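Local coordinates for putative Oleoyl-[acyl-carrier protein] thioesterase (Lactobacillus plantarum, PDB 2OWN) that probably hydrolyses oleoyl-[acyl-carrier protein], releasing the fatty acid from the thioester that joins it to its carrier, at residues 39-44 with 82-87; 43-48 with 136-141. One frame throughout, in Å; residues are numbered along the deposited sequence.

In the fold
Both interactions hold helix 31-48, the long helix of the N-terminal HotDog domain, at successive points towards its C-terminal end. Interaction 1 sets residues 39-44 against strand 81-91 through small apolar groups and crosses the gap without a hydrogen bond. Interaction 2 lies further from the chain's centre and fastens residues 43-48 to the loop between strands 127-128 and 141-142 by a hydroxyl pair and a water. Most of the touching residues are buried in each, so neither is a true surface contact, but the chemistry turns polar near the helix end. The two meet where Q45 OE1 packs against V86 CG1, and both lie beside the second subunit.

Interaction 1: residues 39-44 with 82-87; sequences VLASED and VTIAVR
I84 and V86 turn their side chains from the strand onto A41 and S42 of the helix, in the helix-on-sheet packing of a HotDog domain. The axes of the two segments come within 8.0 Å and their N-to-C directions differ by 55°, so the strand runs slantwise under the helix and only a short length of each can touch. Helix 31-48 also borders the second subunit, where D44 forms a salt bridge with R17 of that chain. I84 comes first along the strand. Its CG2 stands anti to the backbone N (chi1 to CG1 is -52°), which directs this methyl at the helix; I84 CG2 lies 3.4 Å from A41 CB, a pair tighter than ordinary van der Waals contact. I84 CB is also close to A41 CB, at 3.9 Å. Alanine suits the place because its small methyl lets the helix come close to the strand, with A41 CA and I84 CA 6.3 Å apart. Beta-branched isoleucine and valine suit the extended backbone of a strand; I84 pairs with E14 and A85 with W101 through backbone hydrogen bonds. A85 follows with its CB directed away from the helix, as the alternation of a strand requires, and it packs on L11 and R103 instead. V86 comes back to the helix side and uses both methyls. V86 CG2 lies 4.2 Å from S42 CB, so the serine contributes its carbon to the apolar contact. The other methyl of V86 sits between its own backbone N and carbonyl carbon (chi1 66°), where it reaches the helix backbone as well as the alanine methyl: V86 CG1 is 4.1 Å from A41 CB and 3.6 Å from A41 O.

Interaction 2: residues 43-48 with 136-141; sequences EDQSDA and APYQSE
Y138 and S46 share the same first torsion, -52° in each: the ring of Y138 and the hydroxyl of S46 both stand anti to their own carbonyl carbons, and this brings the phenol to the helix with the serine OG at the ring's edge, near its plane. The phenol donates to the serine, with Y138 OH 2.7 Å from S46 OG. S46 OG in turn bonds to the carbonyl oxygen of S42 one helical turn back, which can only accept, so the serine passes on the chain of bonds; a small hydroxyl residue suits a helix surface where one oxygen must both receive and give. S46 OG is also hydrogen-bonded to O8 of an unidentified molecule, probably from the crystallisation liquor. Q45 extends from the same helix with CG anti to its backbone N (chi1 -179°) and carries its amide across the ring at a slant, the two planes 68° apart. Q45 NE2 comes to 4.1 Å from Y138 CD1. Glutamine is long enough to reach the loop through a water as well, which accepts from Q45 NE2 at 2.8 Å and donates to Y138 O at 2.8 Å. Thus the tyrosine is held by its hydroxyl at one end and by its main-chain carbonyl at the other. Tyrosine suits its place by offering a ring to R98, in a cation-pi contact, besides a hydroxyl to S46; R98 also makes a weak hydrogen bond to Q45 OE1. A phenylalanine in place of Y138 would probably keep the ring's packing but leave S46 OG without its phenol donor and the ring edge less firmly fixed on the helix. The whole joins the last turn of the long helix of a HotDog domain to a 3-10 turn, 136-138, in the loop leading to strand 141-142.

Interaction 1: residues 39-44 with 82-87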
loop_
_atom_site.group_PDB
_atom_site.type_symbol
_atom_site.label_atom_id
_atom_site.label_comp_id
_atom_site.label_asym_id
_atom_site.label_seq_id
_atom_site.Cartn_x
_atom_site.Cartn_y
_atom_site.Cartn_z
ATOM N N VAL B 39 2.784 -6.118 12.332
ATOM C CA VAL B 39 2.147 -7.429 12.040
ATOM C C VAL B 39 3.082 -8.356 11.216
ATOM O O VAL B 39 3.045 -9.575 11.420
ATOM C CB VAL B 39 0.712 -7.246 11.418
ATOM C CG1 VAL B 39 0.127 -8.550 10.821
ATOM C CG2 VAL B 39 -0.225 -6.643 12.461
ATOM N N LEU B 40 3.890 -7.777 10.302
ATOM C CA LEU B 40 4.907 -8.511 9.501
ATOM C C LEU B 40 5.916 -9.173 10.447
ATOM O O LEU B 40 6.248 -10.334 10.250
ATOM C CB LEU B 40 5.658 -7.599 8.512
ATOM C CG LEU B 40 6.693 -8.233 7.565
ATOM C CD1 LEU B 40 6.028 -9.223 6.608
ATOM C CD2 LEU B 40 7.434 -7.167 6.791
ATOM N N ALA B 41 6.395 -8.414 11.445
ATOM C CA ALA B 41 7.323 -8.914 12.495
ATOM C C ALA B 41 6.683 -10.038 13.347
ATOM O O ALA B 41 7.365 -11.032 13.681
ATOM C CB ALA B 41 7.805 -7.769 13.398
ATOM N N SER B 42 5.388 -9.877 13.665
ATOM C CA SER B 42 4.595 -10.855 14.440
ATOM C C SER B 42 4.374 -12.164 13.668
ATOM O O SER B 42 4.534 -13.237 14.255
ATOM C CB SER B 42 3.253 -10.249 14.899
ATOM O OG SER B 42 2.461 -11.163 15.639
ATOM N N GLU B 43 3.999 -12.070 12.382
ATOM C CA GLU B 43 3.802 -13.271 11.516
ATOM C C GLU B 43 5.117 -14.049 11.294
ATOM O O GLU B 43 5.085 -15.276 11.271
ATOM C CB GLU B 43 3.103 -12.947 10.177
ATOM C CG GLU B 43 1.617 -12.530 10.344
ATOM C CD GLU B 43 0.866 -12.249 9.028
ATOM O OE1 GLU B 43 1.321 -12.653 7.926
ATOM O OE2 GLU B 43 -0.224 -11.631 9.108
ATOM N N ASP B 44 6.243 -13.333 11.172
ATOM C CA ASP B 44 7.584 -13.949 11.007
ATOM C C ASP B 44 8.098 -14.623 12.269
ATOM O O ASP B 44 8.819 -15.609 12.153
ATOM C CB ASP B 44 8.607 -12.938 10.485
ATOM C CG ASP B 44 8.268 -12.441 9.102
ATOM O OD1 ASP B 44 7.471 -13.084 8.376
ATOM O OD2 ASP B 44 8.779 -11.379 8.735
ATOM N N VAL B 82 14.438 0.731 9.594
ATOM C CA VAL B 82 13.919 0.601 10.971
ATOM C C VAL B 82 13.986 -0.848 11.437
ATOM O O VAL B 82 13.910 -1.760 10.611
ATOM C CB VAL B 82 12.451 1.101 11.141
ATOM C CG1 VAL B 82 12.364 2.594 10.845
ATOM C CG2 VAL B 82 11.424 0.276 10.295
ATOM N N THR B 83 14.107 -1.027 12.757
ATOM C CA THR B 83 14.150 -2.323 13.425
ATOM C C THR B 83 12.779 -2.498 14.099
ATOM O O THR B 83 12.380 -1.621 14.887
ATOM C CB THR B 83 15.314 -2.382 14.426
ATOM O OG1 THR B 83 16.544 -2.251 13.701
ATOM C CG2 THR B 83 15.339 -3.697 15.199
ATOM N N ILE B 84 12.058 -3.575 13.750
ATOM C CA ILE B 84 10.735 -3.898 14.327
ATOM C C ILE B 84 10.938 -5.078 15.285
ATOM O O ILE B 84 11.158 -6.204 14.822
ATOM C CB ILE B 84 9.604 -4.256 13.290
ATOM C CG1 ILE B 84 9.453 -3.211 12.176
ATOM C CG2 ILE B 84 8.254 -4.460 14.017
ATOM C CD1 ILE B 84 10.462 -3.295 11.072
ATOM N N ALA B 85 10.902 -4.798 16.594
ATOM C CA ALA B 85 11.027 -5.807 17.663
ATOM C C ALA B 85 9.602 -6.149 18.115
ATOM O O ALA B 85 8.762 -5.245 18.200
ATOM C CB ALA B 85 11.848 -5.288 18.820
ATOM N N VAL B 86 9.339 -7.434 18.384
ATOM C CA VAL B 86 8.011 -7.936 18.814
ATOM C C VAL B 86 8.128 -8.987 19.945
ATOM O O VAL B 86 9.137 -9.688 20.030
ATOM C CB VAL B 86 7.227 -8.497 17.581
ATOM C CG1 VAL B 86 7.907 -9.745 16.990
ATOM C CG2 VAL B 86 5.777 -8.788 17.941
ATOM N N ARG B 87 7.095 -9.065 20.796
ATOM C CA ARG B 87 7.037 -9.999 21.932
ATOM C C ARG B 87 5.599 -10.354 22.335
ATOM O O ARG B 87 4.784 -9.450 22.544
ATOM C CB ARG B 87 7.797 -9.385 23.126
ATOM C CG ARG B 87 7.864 -10.237 24.412
ATOM C CD ARG B 87 8.850 -9.671 25.440
ATOM N NE ARG B 87 8.431 -8.395 26.041
ATOM C CZ ARG B 87 9.140 -7.648 26.906
ATOM N NH1 ARG B 87 10.376 -7.991 27.310
ATOM N NH2 ARG B 87 8.609 -6.504 27.371
#

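Interaction 2: residues 43-48 with 136-141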
loop_
_atom_site.group_PDB
_atom_site.type_symbol
_atom_site.label_atom_id
_atom_site.label_comp_id
_atom_site.label_asym_id
_atom_site.label_seq_id
_atom_site.Cartn_x
_atom_site.Cartn_y
_atom_site.Cartn_z
ATOM N N GLU B 43 3.999 -12.070 12.382
ATOM C CA GLU B 43 3.802 -13.271 11.516
ATOM C C GLU B 43 5.117 -14.049 11.294
ATOM O O GLU B 43 5.085 -15.276 11.271
ATOM C CB GLU B 43 3.103 -12.947 10.177
ATOM C CG GLU B 43 1.617 -12.530 10.344
ATOM C CD GLU B 43 0.866 -12.249 9.028
ATOM O OE1 GLU B 43 1.321 -12.653 7.926
ATOM O OE2 GLU B 43 -0.224 -11.631 9.108
ATOM N N ASP B 44 6.243 -13.333 11.172
ATOM C CA ASP B 44 7.584 -13.949 11.007
ATOM C C ASP B 44 8.098 -14.623 12.269
ATOM O O ASP B 44 8.819 -15.609 12.153
ATOM C CB ASP B 44 8.607 -12.938 10.485
ATOM C CG ASP B 44 8.268 -12.441 9.102
ATOM O OD1 ASP B 44 7.471 -13.084 8.376
ATOM O OD2 ASP B 44 8.779 -11.379 8.735
ATOM N N GLN B 45 7.785 -14.056 13.448
ATOM C CA GLN B 45 8.117 -14.675 14.750
ATOM C C GLN B 45 7.330 -15.995 14.826
ATOM O O GLN B 45 7.913 -17.047 15.109
ATOM C CB GLN B 45 7.745 -13.781 15.954
ATOM C CG GLN B 45 8.109 -14.394 17.342
ATOM C CD GLN B 45 7.802 -13.506 18.552
ATOM O OE1 GLN B 45 7.123 -12.483 18.450
ATOM N NE2 GLN B 45 8.294 -13.926 19.717
ATOM N N SER B 46 6.023 -15.902 14.534
ATOM C CA SER B 46 5.082 -17.038 14.532
ATOM C C SER B 46 5.468 -18.135 13.512
ATOM O O SER B 46 5.382 -19.314 13.853
ATOM C CB SER B 46 3.635 -16.551 14.330
ATOM O OG SER B 46 3.324 -15.529 15.258
ATOM N N ASP B 47 5.913 -17.745 12.304
ATOM C CA ASP B 47 6.383 -18.708 11.264
ATOM C C ASP B 47 7.678 -19.423 11.699
ATOM O O ASP B 47 7.780 -20.646 11.521
ATOM C CB ASP B 47 6.610 -18.055 9.879
ATOM C CG ASP B 47 5.318 -17.598 9.181
ATOM O OD1 ASP B 47 4.197 -18.049 9.511
ATOM O OD2 ASP B 47 5.444 -16.772 8.254
ATOM N N ALA B 48 8.641 -18.665 12.251
ATOM C CA ALA B 48 9.939 -19.212 12.759
ATOM C C ALA B 48 9.768 -20.269 13.867
ATOM O O ALA B 48 10.522 -21.244 13.900
ATOM C CB ALA B 48 10.866 -18.095 13.242
ATOM N N ALA B 136 2.394 -21.013 23.886
ATOM C CA ALA B 136 3.642 -21.556 24.532
ATOM C C ALA B 136 4.979 -21.257 23.812
ATOM O O ALA B 136 5.924 -20.842 24.501
ATOM C CB ALA B 136 3.530 -23.073 24.806
ATOM N N PRO B 137 5.075 -21.473 22.460
ATOM C CA PRO B 137 6.304 -21.144 21.684
ATOM C C PRO B 137 6.805 -19.679 21.816
ATOM O O PRO B 137 8.003 -19.453 21.689
ATOM C CB PRO B 137 5.903 -21.465 20.238
ATOM C CG PRO B 137 4.891 -22.504 20.368
ATOM C CD PRO B 137 4.085 -22.113 21.573
ATOM N N TYR B 138 5.899 -18.724 22.072
ATOM C CA TYR B 138 6.267 -17.308 22.304
ATOM C C TYR B 138 6.865 -17.078 23.720
ATOM O O TYR B 138 7.444 -16.011 23.954
ATOM C CB TYR B 138 5.070 -16.347 22.144
ATOM C CG TYR B 138 4.292 -16.468 20.850
ATOM C CD1 TYR B 138 4.927 -16.296 19.595
ATOM C CD2 TYR B 138 2.893 -16.692 20.868
ATOM C CE1 TYR B 138 4.181 -16.409 18.365
ATOM C CE2 TYR B 138 2.139 -16.787 19.664
ATOM C CZ TYR B 138 2.785 -16.637 18.421
ATOM O OH TYR B 138 2.038 -16.737 17.277
ATOM N N GLN B 139 6.693 -18.046 24.642
ATOM C CA GLN B 139 7.151 -18.012 26.046
ATOM C C GLN B 139 6.393 -16.913 26.845
ATOM O O GLN B 139 6.957 -16.274 27.730
ATOM C CB GLN B 139 8.693 -17.921 26.145
ATOM C CG GLN B 139 9.423 -19.071 25.418
ATOM C CD GLN B 139 10.947 -19.055 25.560
ATOM O OE1 GLN B 139 11.527 -18.215 26.256
ATOM N NE2 GLN B 139 11.600 -19.998 24.889
ATOM N N SER B 140 5.089 -16.782 26.561
ATOM C CA SER B 140 4.204 -15.779 27.178
ATOM C C SER B 140 3.838 -16.197 28.605
ATOM O O SER B 140 3.550 -17.385 28.821
ATOM C CB SER B 140 2.905 -15.633 26.369
ATOM O OG SER B 140 3.148 -15.382 25.000
ATOM N N GLU B 141 3.852 -15.251 29.561
ATOM C CA GLU B 141 3.502 -15.571 30.966
ATOM C C GLU B 141 1.977 -15.649 31.139
ATOM O O GLU B 141 1.241 -14.876 30.513
ATOM C CB GLU B 141 4.117 -14.615 32.005
ATOM C CG GLU B 141 3.692 -13.135 31.998
ATOM C CD GLU B 141 4.186 -12.349 33.233
ATOM O OE1 GLU B 141 4.998 -12.852 34.053
ATOM O OE2 GLU B 141 3.735 -11.193 33.394
HETATM O O HOH W 1 7.308 -13.663 22.370
#